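Local coordinates for protein catalase-3 (Neurospora crassa, PDB 4AJ9) that breaks down hydrogen peroxide to water and oxygen as a heme-containing large-subunit catalase, a reaction that probably protects cells from peroxide damage, at residues C[257-260]-C[261-265]. Sequence-based numbering, arbitrary orientation.
Sequences QDLW and DAIES
Gln-257 and Asp-261 meet one turn apart on the last turns of the alpha-helix 254-264, within the heme-binding catalase domain. Four successive i to i+4 backbone bonds establish the helical geometry: Asp-261 N reaches Gln-257 O at 2.8 Å, and Ala-262, Ile-263 and Glu-264 repeat the pattern onto Asp-258, Leu-259 and Trp-260.

A polar side-chain bond follows the same spacing. Gln-257 NE2 donates to Asp-261 OD1 over 3.1 Å, arriving 43° above the carboxylate plane. The bond is bent, with an angle of 147° at the hydrogen. The amide gets there because its chain folds at chi2 after setting out with CG trans to the backbone N. Asp-261 uses its other oxygen, OD2, for a salt bridge to Arg-533, so one carboxylate serves two partners, while the buried carboxylate of Asp-258 is paired with Arg-201 and Arg-204, which probably keeps it ionised.

Apolar contact comes from Leu-259 and Ile-263, which run alongside each other and bring their CD1 atoms to 3.9 Å. On another side of the helix, Glu-264 folds alongside the indole of Trp-260, both side chains pointing the same way, with ring and carboxylate planes 31° apart. Glu-264 CG sits beside its own backbone N, where the methylene approaches both Trp-260 O (3.4 Å) and the indole. Asn-164 and Val-166 of a second subunit pack on Trp-260 and Gln-257, respectively, placing this side of the helix at a subunit interface. Asn-315 ND2 bonds both Trp-260 O and Glu-264 OE2, while Glu-264 CG lies 3.5 Å from Trp-260 NE1.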
loop_
_atom_site.group_PDB
_atom_site.type_symbol
_atom_site.label_atom_id
_atom_site.label_comp_id
_atom_site.label_asym_id
_atom_site.label_seq_id
_atom_site.Cartn_x
_atom_site.Cartn_y
_atom_site.Cartn_z
ATOM N N GLN C 257 17.494 -8.087 25.365
ATOM C CA GLN C 257 18.875 -8.504 25.596
ATOM C C GLN C 257 18.934 -9.749 26.498
ATOM O O GLN C 257 19.716 -10.672 26.245
ATOM C CB GLN C 257 19.710 -7.362 26.197
ATOM C CG GLN C 257 21.214 -7.654 26.246
ATOM C CD GLN C 257 21.884 -7.534 24.878
ATOM O OE1 GLN C 257 21.982 -6.438 24.317
ATOM N NE2 GLN C 257 22.357 -8.661 24.342
ATOM N N ASP C 258 18.116 -9.771 27.551
ATOM C CA ASP C 258 18.109 -10.904 28.487
ATOM C C ASP C 258 17.787 -12.215 27.751
ATOM O O ASP C 258 18.457 -13.228 27.930
ATOM C CB ASP C 258 17.120 -10.651 29.638
ATOM C CG ASP C 258 16.794 -11.906 30.421
ATOM O OD1 ASP C 258 16.059 -12.773 29.892
ATOM O OD2 ASP C 258 17.274 -12.033 31.569
ATOM N N LEU C 259 16.766 -12.187 26.908
ATOM C CA LEU C 259 16.362 -13.379 26.160
ATOM C C LEU C 259 17.451 -13.807 25.181
ATOM O O LEU C 259 17.793 -14.998 25.076
ATOM C CB LEU C 259 15.066 -13.083 25.397
ATOM C CG LEU C 259 14.522 -14.200 24.514
ATOM C CD1 LEU C 259 14.215 -15.423 25.348
ATOM C CD2 LEU C 259 13.287 -13.713 23.768
ATOM N N TRP C 260 17.981 -12.834 24.449
ATOM C CA TRP C 260 19.040 -13.098 23.486
ATOM C C TRP C 260 20.219 -13.749 24.191
ATOM O O TRP C 260 20.780 -14.722 23.690
ATOM C CB TRP C 260 19.515 -11.802 22.824
ATOM C CG TRP C 260 20.451 -12.028 21.662
ATOM C CD1 TRP C 260 21.815 -12.165 21.706
ATOM C CD2 TRP C 260 20.083 -12.149 20.280
ATOM N NE1 TRP C 260 22.312 -12.369 20.431
ATOM C CE2 TRP C 260 21.267 -12.362 19.543
ATOM C CE3 TRP C 260 18.862 -12.104 19.597
ATOM C CZ2 TRP C 260 21.266 -12.516 18.153
ATOM C CZ3 TRP C 260 18.869 -12.250 18.210
ATOM C CH2 TRP C 260 20.060 -12.462 17.511
ATOM N N ASP C 261 20.597 -13.197 25.343
ATOM C CA ASP C 261 21.791 -13.650 26.061
ATOM C C ASP C 261 21.604 -15.059 26.610
ATOM O O ASP C 261 22.516 -15.888 26.551
ATOM C CB ASP C 261 22.152 -12.706 27.226
ATOM C CG ASP C 261 22.809 -11.416 26.771
ATOM O OD1 ASP C 261 23.229 -11.315 25.599
ATOM O OD2 ASP C 261 22.918 -10.500 27.606
ATOM N N ALA C 262 20.427 -15.315 27.173
ATOM C CA ALA C 262 20.127 -16.618 27.746
ATOM C C ALA C 262 20.267 -17.678 26.664
ATOM O O ALA C 262 20.863 -18.733 26.882
ATOM C CB ALA C 262 18.720 -16.630 28.347
ATOM N N ILE C 263 19.735 -17.384 25.482
ATOM C CA ILE C 263 19.791 -18.332 24.379
ATOM C C ILE C 263 21.207 -18.511 23.824
ATOM O O ILE C 263 21.638 -19.637 23.551
ATOM C CB ILE C 263 18.794 -17.947 23.261
ATOM C CG1 ILE C 263 17.362 -18.126 23.775
ATOM C CG2 ILE C 263 19.042 -18.781 22.003
ATOM C CD1 ILE C 263 16.279 -17.608 22.832
ATOM N N GLU C 264 21.934 -17.410 23.664
ATOM C CA GLU C 264 23.288 -17.489 23.119
ATOM C C GLU C 264 24.194 -18.280 24.050
ATOM O O GLU C 264 25.087 -18.990 23.596
ATOM C CB GLU C 264 23.881 -16.098 22.902
ATOM C CG GLU C 264 23.423 -15.409 21.635
ATOM C CD GLU C 264 23.716 -16.230 20.390
ATOM O OE1 GLU C 264 24.760 -16.926 20.368
ATOM O OE2 GLU C 264 22.900 -16.176 19.439
ATOM N N SER C 265 23.957 -18.157 25.351
ATOM C CA SER C 265 24.852 -18.746 26.344
ATOM C C SER C 265 24.547 -20.220 26.605
ATOM O O SER C 265 25.219 -20.874 27.407
ATOM C CB SER C 265 24.795 -17.953 27.650
ATOM O OG SER C 265 23.533 -18.089 28.275
#